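Side-chain contacts in AGR_L_2016p (Agrobacterium tumefaciens, PDB 2GVH), which probably hydrolyses acyl-CoA thioesters to coenzyme A and the free acid, with two hot-dog thioesterase units in one chain: residues G44-G49 against V109-E114; T50-M55 against E77-R82; R57-A62 against G127-V132; A62-G67 against N246-E251; M131-E136 against A141-P146. All coordinates share one frame; numbering follows the deposited sequence.

Contact 1: residues G44-G49 against V109-E114; sequences GTLFGG and VEMVAE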
# COMPACT_ATOMS: atom_id res chain seq x y z
N GLY B 44 8.75 11.62 -7.09
CA GLY B 44 9.28 10.94 -8.27
C GLY B 44 8.31 9.99 -8.94
O GLY B 44 8.46 9.69 -10.12
N THR B 45 7.32 9.51 -8.19
CA THR B 45 6.33 8.59 -8.72
C THR B 45 5.06 9.30 -9.13
O THR B 45 4.44 8.95 -10.13
CB THR B 45 5.95 7.47 -7.73
OG1 THR B 45 5.56 8.04 -6.46
CG2 THR B 45 7.10 6.49 -7.55
N LEU B 46 4.67 10.30 -8.35
CA LEU B 46 3.47 11.05 -8.64
C LEU B 46 3.65 11.95 -9.86
O LEU B 46 2.75 12.06 -10.68
CB LEU B 46 3.04 11.86 -7.43
CG LEU B 46 1.62 12.38 -7.58
CD1 LEU B 46 0.79 12.01 -6.40
CD2 LEU B 46 1.68 13.86 -7.75
N PHE B 47 4.79 12.62 -9.97
CA PHE B 47 5.10 13.31 -11.21
C PHE B 47 5.84 12.30 -12.06
O PHE B 47 7.07 12.37 -12.29
CB PHE B 47 5.91 14.56 -10.92
CG PHE B 47 5.20 15.53 -10.03
CD1 PHE B 47 4.15 16.28 -10.52
CD2 PHE B 47 5.58 15.69 -8.69
CE1 PHE B 47 3.48 17.17 -9.71
CE2 PHE B 47 4.94 16.59 -7.88
CZ PHE B 47 3.87 17.34 -8.39
N GLY B 48 5.06 11.33 -12.50
CA GLY B 48 5.57 10.08 -13.07
C GLY B 48 4.35 9.19 -13.18
O GLY B 48 3.20 9.70 -13.31
N GLY B 49 4.59 7.89 -13.09
CA GLY B 49 3.58 6.88 -13.40
C GLY B 49 2.38 6.91 -12.47
O GLY B 49 1.24 6.71 -12.90
N VAL B 109 -9.43 14.86 -18.02
CA VAL B 109 -8.84 14.88 -16.70
C VAL B 109 -7.75 15.93 -16.61
O VAL B 109 -6.85 15.98 -17.45
CB VAL B 109 -8.25 13.51 -16.35
CG1 VAL B 109 -7.52 13.54 -14.99
CG2 VAL B 109 -9.35 12.50 -16.34
N GLU B 110 -7.83 16.77 -15.58
CA GLU B 110 -6.82 17.77 -15.35
C GLU B 110 -6.10 17.45 -14.08
O GLU B 110 -6.72 17.10 -13.08
CB GLU B 110 -7.45 19.16 -15.24
CG GLU B 110 -7.46 19.97 -16.52
N MSE B 111 -4.78 17.56 -14.12
CA MSE B 111 -3.92 17.35 -12.96
C MSE B 111 -3.20 18.66 -12.57
O MSE B 111 -2.23 19.12 -13.23
CB MSE B 111 -2.91 16.24 -13.21
CG MSE B 111 -1.79 16.18 -12.17
SE MSE B 111 -0.42 14.80 -12.56
CE MSE B 111 0.82 15.18 -11.18
N VAL B 112 -3.65 19.26 -11.48
CA VAL B 112 -3.07 20.51 -11.07
C VAL B 112 -2.31 20.41 -9.74
O VAL B 112 -2.85 20.02 -8.73
CB VAL B 112 -4.14 21.57 -10.96
CG1 VAL B 112 -3.52 22.84 -10.40
CG2 VAL B 112 -4.82 21.80 -12.33
N ALA B 113 -1.07 20.82 -9.75
CA ALA B 113 -0.31 20.81 -8.53
C ALA B 113 -0.14 22.22 -8.05
O ALA B 113 0.24 23.10 -8.82
CB ALA B 113 1.04 20.16 -8.79
N GLU B 114 -0.44 22.46 -6.77
CA GLU B 114 -0.23 23.76 -6.14
C GLU B 114 0.72 23.61 -4.97
O GLU B 114 0.55 22.68 -4.20
CB GLU B 114 -1.56 24.32 -5.66
CG GLU B 114 -2.41 24.89 -6.76
CD GLU B 114 -3.80 25.33 -6.31
OE1 GLU B 114 -3.97 25.79 -5.16
OE2 GLU B 114 -4.73 25.22 -7.15
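A fully extended side chain lets Met111, modelled as selenomethionine, reach from strand 104-115 to the turn that follows helix 40-46: chi1 of 167° sets CG opposite the backbone N, and the two later torsions, both near 180°, carry CE straight out. Phe47 answers with chi1 at -60°, its CG opposite the carbonyl carbon, which brings one side of the ring up to that methyl. Met111 CE lies 3.6 Å from Phe47 CD1 and equally close to CE1, approaching obliquely. Ala113, two residues further along the strand, does otherwise: its CB sits at the ring edge, close to the ring plane, 4.0 Å from Phe47 CE1. Leu46 adds a third element. Its CD2 meets Met111 CE at 3.8 Å and also lies 4.1 Å above the plane of the Phe47 ring, over its centre, so the two neighbours on the turn pack on each other as well as on the methyl. The ring is thus held at face and edge by apolar groups, and no hydrogen bond spans the segments. Phe93 and Phe81 also pack on Met111. Phe47 is the centre of an inverse gamma turn and Gly48 the N-cap of helix 49-67, so the contact ties the entry to the central helix onto the enclosing antiparallel sheet, as expected of a hot-dog fold.

Contact 2: residues T50-M55 against E77-R82; sequences TGLALM and ERIDFR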
# COMPACT_ATOMS: atom_id res chain seq x y z
N THR B 50 2.63 7.18 -11.20
CA THR B 50 1.56 7.20 -10.26
C THR B 50 0.63 8.33 -10.60
O THR B 50 -0.63 8.16 -10.55
CB THR B 50 2.06 7.30 -8.83
OG1 THR B 50 2.91 6.17 -8.57
CG2 THR B 50 0.91 7.24 -7.85
N GLY B 51 1.21 9.47 -10.97
CA GLY B 51 0.41 10.60 -11.44
C GLY B 51 -0.55 10.09 -12.50
O GLY B 51 -1.76 10.42 -12.49
N LEU B 52 -0.02 9.27 -13.40
CA LEU B 52 -0.84 8.71 -14.46
C LEU B 52 -1.97 7.87 -13.90
O LEU B 52 -3.12 8.09 -14.24
CB LEU B 52 -0.01 7.90 -15.44
CG LEU B 52 0.56 8.80 -16.51
CD1 LEU B 52 1.53 8.06 -17.39
CD2 LEU B 52 -0.55 9.39 -17.32
N ALA B 53 -1.62 6.91 -13.05
CA ALA B 53 -2.62 6.05 -12.41
C ALA B 53 -3.79 6.82 -11.76
O ALA B 53 -4.94 6.43 -11.89
CB ALA B 53 -1.91 5.14 -11.38
N LEU B 54 -3.49 7.93 -11.10
CA LEU B 54 -4.49 8.72 -10.40
C LEU B 54 -5.37 9.42 -11.37
O LEU B 54 -6.58 9.51 -11.14
CB LEU B 54 -3.88 9.73 -9.43
CG LEU B 54 -3.27 9.18 -8.15
CD1 LEU B 54 -3.06 10.25 -7.09
CD2 LEU B 54 -4.14 8.16 -7.58
N MSE B 55 -4.79 9.90 -12.46
CA MSE B 55 -5.61 10.45 -13.53
C MSE B 55 -6.60 9.41 -14.04
O MSE B 55 -7.77 9.70 -14.27
CB MSE B 55 -4.75 10.96 -14.65
CG MSE B 55 -3.85 12.12 -14.26
SE MSE B 55 -2.68 12.75 -15.74
CE MSE B 55 -3.99 13.77 -16.68
N GLU B 77 -5.22 9.05 -24.36
CA GLU B 77 -4.59 9.91 -25.36
C GLU B 77 -3.29 10.47 -24.87
O GLU B 77 -3.03 10.43 -23.66
CB GLU B 77 -5.54 11.03 -25.82
CG GLU B 77 -6.27 10.64 -27.09
CD GLU B 77 -7.33 11.64 -27.53
OE1 GLU B 77 -7.01 12.85 -27.64
OE2 GLU B 77 -8.48 11.22 -27.79
N ARG B 78 -2.46 10.97 -25.77
CA ARG B 78 -1.11 11.44 -25.38
C ARG B 78 -1.16 12.50 -24.30
O ARG B 78 -2.08 13.32 -24.25
CB ARG B 78 -0.29 11.94 -26.57
CG ARG B 78 -0.54 13.38 -26.93
CD ARG B 78 0.37 13.86 -28.06
NE ARG B 78 1.78 13.56 -27.81
CZ ARG B 78 2.63 14.33 -27.14
NH1 ARG B 78 2.24 15.48 -26.62
NH2 ARG B 78 3.89 13.95 -26.98
N ILE B 79 -0.16 12.47 -23.43
CA ILE B 79 -0.11 13.39 -22.30
C ILE B 79 1.28 14.03 -22.22
O ILE B 79 2.29 13.33 -22.32
CB ILE B 79 -0.43 12.65 -20.98
CG1 ILE B 79 -1.86 12.10 -20.99
CG2 ILE B 79 -0.28 13.57 -19.77
CD1 ILE B 79 -2.09 11.03 -19.97
N ASP B 80 1.33 15.35 -22.03
CA ASP B 80 2.60 16.02 -21.70
C ASP B 80 2.74 16.28 -20.20
O ASP B 80 1.82 16.78 -19.56
CB ASP B 80 2.72 17.36 -22.42
CG ASP B 80 3.06 17.19 -23.88
OD1 ASP B 80 4.11 16.59 -24.21
OD2 ASP B 80 2.27 17.69 -24.72
N PHE B 81 3.89 15.96 -19.65
CA PHE B 81 4.16 16.15 -18.24
C PHE B 81 5.22 17.19 -18.00
O PHE B 81 6.22 17.23 -18.73
CB PHE B 81 4.67 14.86 -17.64
CG PHE B 81 3.63 14.06 -16.97
CD1 PHE B 81 2.86 13.18 -17.71
CD2 PHE B 81 3.40 14.19 -15.59
CE1 PHE B 81 1.86 12.43 -17.08
CE2 PHE B 81 2.41 13.45 -14.95
CZ PHE B 81 1.64 12.57 -15.69
N ARG B 82 5.03 18.00 -16.98
CA ARG B 82 6.10 18.90 -16.54
C ARG B 82 6.48 18.59 -15.13
O ARG B 82 5.61 18.41 -14.30
CB ARG B 82 5.70 20.37 -16.71
CG ARG B 82 4.57 20.86 -15.86
CD ARG B 82 4.47 22.41 -15.89
NE ARG B 82 4.15 22.91 -17.21
CZ ARG B 82 4.92 23.73 -17.91
NH1 ARG B 82 6.06 24.19 -17.40
NH2 ARG B 82 4.54 24.11 -19.13
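Leu52 and Ile79 mark the closest backbone approach, their CA atoms 9.2 Å apart. Residues 50-55 are regular helix, with bonds such as Leu54 N to Thr50 O and Met55 N to Gly51 O, while 77-82 run extended, with strand geometry at 79-80. The alternation of the extended chain turns Ile79 and Phe81 toward the helix and leaves Arg78 and Asp80 on the side away from it. Ile79 reaches toward the helix with CG1 opposite its carbonyl carbon (chi1 -63°), and its CD1 meets Leu52 CD2 at 3.5 Å; the two side chains lie alongside, pointing opposite ways. The same Leu52 CD2 touches the Phe81 ring at its edge, in the ring plane, 3.9 Å from CE1. Here the sheet of the hot-dog fold closes over the first turns of its long central helix, 49-67, at an outer strand of this chain's sheet. Ile79 and Asp80 pair antiparallel with a strand of the second subunit, so the sheet continues across the interface, and Ile183 of that subunit packs on Leu52. Next to the ring the helix offers bare backbone: Gly51 CA is 4.9 Å from Phe81 CE2. Met55, a selenomethionine, makes a Met-aromatic contact, SE lying 5.4 Å from the centroid of the Phe81 ring and 56° off its normal. On the outer side, Arg78 NH1 forms a salt bridge with Asp80 OD2 at 2.9 Å, at the guanidinium edge, though its hydrogen bond is bent and weak, and Arg78 NH2 has a second carboxylate in Glu208 of the second subunit.

Contact 3: residues R57-A62 against G127-V132; sequences RVAFIA and GIFHMV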
# COMPACT_ATOMS: atom_id res chain seq x y z
N ARG B 57 -7.63 6.73 -12.32
CA ARG B 57 -8.60 6.42 -11.23
C ARG B 57 -9.79 7.41 -11.20
O ARG B 57 -10.96 7.00 -11.15
CB ARG B 57 -7.94 6.31 -9.88
CG ARG B 57 -8.71 5.42 -8.86
CD ARG B 57 -8.15 5.55 -7.43
NE ARG B 57 -6.77 5.15 -7.42
CZ ARG B 57 -5.84 5.61 -6.59
NH1 ARG B 57 -6.12 6.53 -5.68
NH2 ARG B 57 -4.61 5.15 -6.70
N VAL B 58 -9.52 8.70 -11.29
CA VAL B 58 -10.61 9.65 -11.15
C VAL B 58 -11.46 9.67 -12.43
O VAL B 58 -12.65 10.00 -12.40
CB VAL B 58 -10.09 11.04 -10.77
CG1 VAL B 58 -8.96 11.50 -11.72
CG2 VAL B 58 -11.23 12.04 -10.68
N ALA B 59 -10.84 9.30 -13.54
CA ALA B 59 -11.56 9.11 -14.77
C ALA B 59 -12.58 8.00 -14.60
O ALA B 59 -13.77 8.18 -14.90
CB ALA B 59 -10.63 8.78 -15.86
N PHE B 60 -12.08 6.87 -14.11
CA PHE B 60 -12.86 5.70 -13.80
C PHE B 60 -14.09 6.03 -12.95
O PHE B 60 -15.26 5.78 -13.37
CB PHE B 60 -11.99 4.63 -13.15
CG PHE B 60 -12.75 3.49 -12.57
CD1 PHE B 60 -13.19 2.45 -13.38
CD2 PHE B 60 -13.05 3.45 -11.22
CE1 PHE B 60 -13.90 1.39 -12.85
CE2 PHE B 60 -13.77 2.39 -10.68
CZ PHE B 60 -14.18 1.35 -11.49
N ILE B 61 -13.83 6.64 -11.78
CA ILE B 61 -14.90 7.08 -10.88
C ILE B 61 -15.93 7.95 -11.63
O ILE B 61 -17.14 7.73 -11.51
CB ILE B 61 -14.33 7.85 -9.70
CG1 ILE B 61 -13.37 6.97 -8.86
CG2 ILE B 61 -15.44 8.41 -8.83
CD1 ILE B 61 -12.62 7.74 -7.77
N ALA B 62 -15.45 8.93 -12.39
CA ALA B 62 -16.36 9.82 -13.10
C ALA B 62 -17.31 9.05 -14.00
O ALA B 62 -18.53 9.17 -13.86
CB ALA B 62 -15.60 10.85 -13.91
N GLY B 127 -5.35 15.23 -19.59
CA GLY B 127 -5.43 13.93 -20.27
C GLY B 127 -6.83 13.62 -20.76
O GLY B 127 -7.82 14.12 -20.22
N ILE B 128 -6.93 12.79 -21.78
CA ILE B 128 -8.22 12.40 -22.29
C ILE B 128 -8.32 10.89 -22.24
O ILE B 128 -7.49 10.20 -22.82
CB ILE B 128 -8.43 12.89 -23.74
CG1 ILE B 128 -8.67 14.40 -23.79
CG2 ILE B 128 -9.60 12.18 -24.36
N PHE B 129 -9.34 10.40 -21.56
CA PHE B 129 -9.51 8.96 -21.36
C PHE B 129 -10.74 8.45 -22.02
O PHE B 129 -11.80 9.05 -21.93
CB PHE B 129 -9.56 8.64 -19.89
CG PHE B 129 -8.25 8.74 -19.22
CD1 PHE B 129 -7.74 9.97 -18.82
CD2 PHE B 129 -7.51 7.59 -18.97
CE1 PHE B 129 -6.48 10.06 -18.17
CE2 PHE B 129 -6.23 7.66 -18.32
CZ PHE B 129 -5.72 8.89 -17.93
N HIS B 130 -10.61 7.33 -22.72
CA HIS B 130 -11.76 6.72 -23.35
C HIS B 130 -12.17 5.50 -22.58
O HIS B 130 -11.53 4.43 -22.69
CB HIS B 130 -11.46 6.39 -24.81
CG HIS B 130 -11.09 7.58 -25.63
ND1 HIS B 130 -12.02 8.32 -26.34
CD2 HIS B 130 -9.89 8.17 -25.86
CE1 HIS B 130 -11.41 9.31 -26.97
NE2 HIS B 130 -10.11 9.24 -26.69
N MSE B 131 -13.20 5.67 -21.74
CA MSE B 131 -13.75 4.56 -20.97
C MSE B 131 -14.78 3.86 -21.84
O MSE B 131 -15.33 4.47 -22.73
CB MSE B 131 -14.39 5.02 -19.68
CG MSE B 131 -13.57 6.03 -18.89
SE MSE B 131 -11.76 5.45 -18.55
CE MSE B 131 -12.07 4.10 -17.16
N VAL B 132 -14.98 2.57 -21.59
CA VAL B 132 -15.98 1.76 -22.26
C VAL B 132 -16.72 0.99 -21.17
O VAL B 132 -16.11 0.52 -20.20
CB VAL B 132 -15.34 0.78 -23.24
CG1 VAL B 132 -16.36 -0.22 -23.78
CG2 VAL B 132 -14.67 1.51 -24.37
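Ala59 and the selenomethionine Met131 lose the most surface here, with Phe60 next. Ala59 points its methyl straight at the strand, where CB rests 4.1 Å from Phe129 CG, at the root of the ring, and 4.4 Å from Met131 SE. It thus settles between two residues that alternate with His130 and face the helix. Met131 does not stretch out. Chi2 of -53° and chi3 of -74° bend its chain, so that CE comes against the helix backbone, 3.8 Å from Phe60 CA and 4.0 Å from Phe60 CB. Relative to the Phe60 ring, this methyl lies at the edge, near the plane. This is the helix-to-sheet packing of a hot-dog fold: helix 49-67 is the sausage, and strand 121-133, flanked by 104-115 and 71-80, is part of the bun. The short helix and strand axes run at 45° to each other and approach to 9.4 Å. A methyl in Ala59 suits that spacing, since CA of Ala59 and CA of Phe129 are only 6.9 Å apart. Val109 of the neighbouring strand packs on both Ala59 and Phe129. The contact itself is wholly apolar, with no hydrogen bond between the segments. Phe60 carries its ring opposite the backbone N, along the flank of the helix, where Phe178 of the second subunit meets it edge-to-face.

Contact 4: residues A62-G67 against N246-E251; sequences AATRFG and NLLTGE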
# COMPACT_ATOMS: atom_id res chain seq x y z
N ALA B 62 -15.45 8.93 -12.39
CA ALA B 62 -16.36 9.82 -13.10
C ALA B 62 -17.31 9.05 -14.00
O ALA B 62 -18.53 9.17 -13.86
CB ALA B 62 -15.60 10.85 -13.91
N ALA B 63 -16.73 8.25 -14.88
CA ALA B 63 -17.43 7.32 -15.74
C ALA B 63 -18.46 6.50 -15.01
O ALA B 63 -19.60 6.42 -15.44
CB ALA B 63 -16.44 6.42 -16.42
N THR B 64 -18.06 5.86 -13.91
CA THR B 64 -18.93 4.93 -13.21
C THR B 64 -20.12 5.67 -12.61
O THR B 64 -21.23 5.16 -12.58
CB THR B 64 -18.19 4.14 -12.16
OG1 THR B 64 -16.94 3.66 -12.68
CG2 THR B 64 -19.05 2.96 -11.73
N ARG B 65 -19.88 6.88 -12.14
CA ARG B 65 -20.93 7.70 -11.57
C ARG B 65 -21.90 8.09 -12.65
O ARG B 65 -23.07 8.31 -12.39
CB ARG B 65 -20.36 8.99 -11.00
CG ARG B 65 -19.89 8.92 -9.58
CD ARG B 65 -19.50 10.32 -9.12
NE ARG B 65 -19.78 10.51 -7.70
CZ ARG B 65 -19.22 11.45 -6.93
NH1 ARG B 65 -18.34 12.31 -7.41
NH2 ARG B 65 -19.55 11.50 -5.65
N PHE B 66 -21.39 8.23 -13.86
CA PHE B 66 -22.20 8.69 -14.94
C PHE B 66 -23.11 7.57 -15.42
O PHE B 66 -24.33 7.74 -15.52
CB PHE B 66 -21.35 9.20 -16.10
CG PHE B 66 -22.19 9.72 -17.26
CD1 PHE B 66 -22.80 10.97 -17.18
CD2 PHE B 66 -22.40 8.95 -18.41
CE1 PHE B 66 -23.59 11.46 -18.24
CE2 PHE B 66 -23.20 9.42 -19.49
CZ PHE B 66 -23.79 10.67 -19.41
N GLY B 67 -22.50 6.41 -15.72
CA GLY B 67 -23.24 5.32 -16.37
C GLY B 67 -23.71 4.25 -15.42
O GLY B 67 -24.45 3.38 -15.82
N ASN B 246 -22.47 4.27 -3.37
CA ASN B 246 -22.34 3.02 -4.08
C ASN B 246 -22.12 3.33 -5.53
O ASN B 246 -22.94 4.00 -6.16
CB ASN B 246 -23.59 2.17 -3.92
CG ASN B 246 -23.39 0.76 -4.42
OD1 ASN B 246 -23.37 0.50 -5.63
ND2 ASN B 246 -23.22 -0.18 -3.48
N LEU B 247 -21.01 2.83 -6.08
CA LEU B 247 -20.63 3.17 -7.43
C LEU B 247 -21.67 2.77 -8.48
O LEU B 247 -21.99 3.55 -9.36
CB LEU B 247 -19.25 2.62 -7.76
CG LEU B 247 -18.08 3.55 -7.40
CD1 LEU B 247 -16.80 3.06 -8.06
CD2 LEU B 247 -18.34 5.02 -7.80
N LEU B 248 -22.22 1.58 -8.37
CA LEU B 248 -23.09 1.05 -9.40
C LEU B 248 -24.53 1.51 -9.25
O LEU B 248 -25.21 1.74 -10.23
CB LEU B 248 -22.99 -0.47 -9.46
CG LEU B 248 -21.60 -1.04 -9.76
CD1 LEU B 248 -21.52 -2.57 -9.52
CD2 LEU B 248 -21.15 -0.68 -11.16
N THR B 249 -24.99 1.66 -8.01
CA THR B 249 -26.38 2.03 -7.74
C THR B 249 -26.53 3.54 -7.57
O THR B 249 -27.55 4.11 -7.95
CB THR B 249 -26.98 1.32 -6.48
OG1 THR B 249 -26.48 1.95 -5.28
CG2 THR B 249 -26.62 -0.18 -6.46
N GLY B 250 -25.51 4.18 -6.98
CA GLY B 250 -25.56 5.62 -6.70
C GLY B 250 -26.04 6.01 -5.31
O GLY B 250 -26.20 7.19 -4.99
N GLU B 251 -26.28 5.01 -4.47
CA GLU B 251 -26.87 5.24 -3.17
C GLU B 251 -25.87 5.97 -2.26
O GLU B 251 -24.76 5.49 -2.02
CB GLU B 251 -27.30 3.91 -2.56
CG GLU B 251 -28.41 4.04 -1.50
CD GLU B 251 -28.73 2.73 -0.78
OE1 GLU B 251 -28.01 1.72 -1.01
OE2 GLU B 251 -29.72 2.74 0.01
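Thr64 meets the 246-251 turn through a methyl, because its chi1 of -45° sorts the two branches: CG2 stands opposite the backbone N and faces the turn, while OG1 stays beside the N and hydrogen-bonds to Phe60 O one helical turn back. CG2 comes 4.0 Å from Leu247 CB and 3.8 Å from Leu247 O, the two side chains crossing at about a right angle. Leu248 CB points away, but the branch at CD2 still comes within 4.2 Å of Thr64 CG2. The turn keeps its own shape. Asn246 OD1 accepts from Thr249 N at 3.1 Å, an Asx motif whose donor is tilted 27° from the carbonyl plane, and Thr249 OG1 accepts from Glu251 N in an ST turn. The next helix residue, Arg65, turns its NH2 to Glu223 and Glu245 in salt bridges, and Arg68 NH1 hydrogen-bonds to Leu247 O. The helix of the first thioesterase unit therefore touches a strand-connecting turn of the second through van der Waals packing, with no direct hydrogen bond between the segments; polar links between the units close by include those of Arg65 and Arg68.

Contact 5: residues M131-E136 against A141-P146; sequences MVAIPE and ASYVLP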
# COMPACT_ATOMS: atom_id res chain seq x y z
N MSE B 131 -13.20 5.67 -21.74
CA MSE B 131 -13.75 4.56 -20.97
C MSE B 131 -14.78 3.86 -21.84
O MSE B 131 -15.33 4.47 -22.73
CB MSE B 131 -14.39 5.02 -19.68
CG MSE B 131 -13.57 6.03 -18.89
SE MSE B 131 -11.76 5.45 -18.55
CE MSE B 131 -12.07 4.10 -17.16
N VAL B 132 -14.98 2.57 -21.59
CA VAL B 132 -15.98 1.76 -22.26
C VAL B 132 -16.72 0.99 -21.17
O VAL B 132 -16.11 0.52 -20.20
CB VAL B 132 -15.34 0.78 -23.24
CG1 VAL B 132 -16.36 -0.22 -23.78
CG2 VAL B 132 -14.67 1.51 -24.37
N ALA B 133 -18.04 0.90 -21.34
CA ALA B 133 -18.90 0.25 -20.37
C ALA B 133 -18.91 -1.23 -20.65
O ALA B 133 -19.05 -1.63 -21.80
CB ALA B 133 -20.31 0.81 -20.49
N ILE B 134 -18.74 -2.05 -19.62
CA ILE B 134 -18.97 -3.50 -19.76
C ILE B 134 -20.10 -3.88 -18.82
O ILE B 134 -19.86 -4.29 -17.69
CB ILE B 134 -17.72 -4.35 -19.41
CG1 ILE B 134 -16.45 -3.81 -20.10
CG2 ILE B 134 -17.99 -5.83 -19.72
CD1 ILE B 134 -16.33 -4.12 -21.55
N PRO B 135 -21.34 -3.74 -19.29
CA PRO B 135 -22.49 -3.99 -18.42
C PRO B 135 -22.67 -5.48 -18.12
O PRO B 135 -22.40 -6.33 -18.98
CB PRO B 135 -23.67 -3.45 -19.24
CG PRO B 135 -23.23 -3.58 -20.67
CD PRO B 135 -21.74 -3.33 -20.65
N GLU B 136 -23.12 -5.76 -16.90
CA GLU B 136 -23.44 -7.12 -16.45
C GLU B 136 -24.97 -7.24 -16.24
O GLU B 136 -25.67 -6.22 -16.21
CB GLU B 136 -22.67 -7.43 -15.16
N ALA B 141 -27.43 -6.94 -22.62
CA ALA B 141 -27.44 -6.88 -24.07
C ALA B 141 -28.06 -5.57 -24.57
O ALA B 141 -27.97 -5.25 -25.76
N SER B 142 -28.67 -4.81 -23.67
CA SER B 142 -29.42 -3.61 -24.07
C SER B 142 -29.04 -2.38 -23.24
O SER B 142 -29.79 -1.41 -23.15
CB SER B 142 -30.94 -3.87 -24.06
N TYR B 143 -27.86 -2.42 -22.64
CA TYR B 143 -27.40 -1.26 -21.88
C TYR B 143 -26.98 -0.16 -22.84
O TYR B 143 -26.27 -0.42 -23.81
CB TYR B 143 -26.19 -1.61 -21.01
CG TYR B 143 -25.62 -0.35 -20.39
CD1 TYR B 143 -26.16 0.17 -19.22
CD2 TYR B 143 -24.61 0.37 -21.03
CE1 TYR B 143 -25.70 1.34 -18.67
CE2 TYR B 143 -24.14 1.56 -20.48
CZ TYR B 143 -24.69 2.03 -19.30
OH TYR B 143 -24.27 3.20 -18.74
N VAL B 144 -27.40 1.07 -22.58
CA VAL B 144 -26.70 2.18 -23.22
C VAL B 144 -26.24 3.26 -22.20
O VAL B 144 -26.75 3.33 -21.08
CB VAL B 144 -27.53 2.86 -24.33
CG1 VAL B 144 -28.37 1.81 -25.14
CG2 VAL B 144 -28.38 3.94 -23.70
N LEU B 145 -25.32 4.13 -22.61
CA LEU B 145 -25.04 5.28 -21.76
C LEU B 145 -26.12 6.31 -22.00
O LEU B 145 -26.63 6.42 -23.09
CB LEU B 145 -23.67 5.93 -22.00
CG LEU B 145 -22.46 5.05 -22.18
CD1 LEU B 145 -21.60 5.76 -23.22
CD2 LEU B 145 -21.79 4.90 -20.85
N PRO B 146 -26.43 7.10 -20.96
CA PRO B 146 -27.39 8.18 -21.08
C PRO B 146 -26.87 9.27 -22.01
O PRO B 146 -25.66 9.46 -22.09
CB PRO B 146 -27.51 8.71 -19.64
CG PRO B 146 -26.32 8.20 -18.91
CD PRO B 146 -25.85 6.97 -19.61
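Where strand 121-133 ends, the chain leaves the first hot-dog unit, turns, and comes back beside itself, and Pro135 and Tyr143 close that loop. Their CA atoms are 6.6 Å apart, and further in Ala133 lies across from Leu145, so the returning residues run opposite in direction to the strand end. The proline ring lies against the stem of the tyrosine: Pro135 CG is 3.6 Å from Tyr143 CB, and Pro135 CB is 3.8 Å from Tyr143 CG. The approach to the aromatic ring is oblique, and the two side chains pass each other at a slant. Tyr143 has chi1 of 172°, which puts CG opposite its backbone N and sends the ring inward past the strand. Along its flank CE2 then meets Ala133 CB at 3.9 Å. The same methyl has a looser neighbour in Leu145 CD2, 4.4 Å away, while Leu145 itself also packs on Phe71 of the adjoining strand. Beyond these segments, Thr69 touches Ala133, Pro135 and Tyr143, and the tyrosine carbonyl O accepts a weak hydrogen bond from Arg103 NH2. With no hydrogen bond between them, the two segments meet directly through apolar surface alone; polar links run through Arg102 and Arg103. The polar end of Tyr143 is used further in: its OH hydrogen-bonds to Gly67 O at the end of helix 49-67. One side chain thus combines hydrophobic packing along its length with a polar tie at its tip, linking the returning segment to both strand and helix.

In the fold
Contacts 1, 2 and 3 lie side by side in the first hot-dog unit, where helices 40-46 and 49-67 pack on one five-stranded antiparallel sheet. Along the chain contact 2 is nested in the loop closed by contact 1, and contact 3 crosses both. Between centres, contact 2 is about 7 Å from contact 1 and about 12 Å from contact 3. Helix 49-67 serves contacts 2, 3 and 4 in turn; at its far end contact 4 reaches the second unit, its centre about 25 Å from that of contact 1. Contact 5 shares Met131 and Val132 with contact 3. Contacts 1, 2, 3 and, through Ile134, 5 touch the second subunit; contact 4 does not.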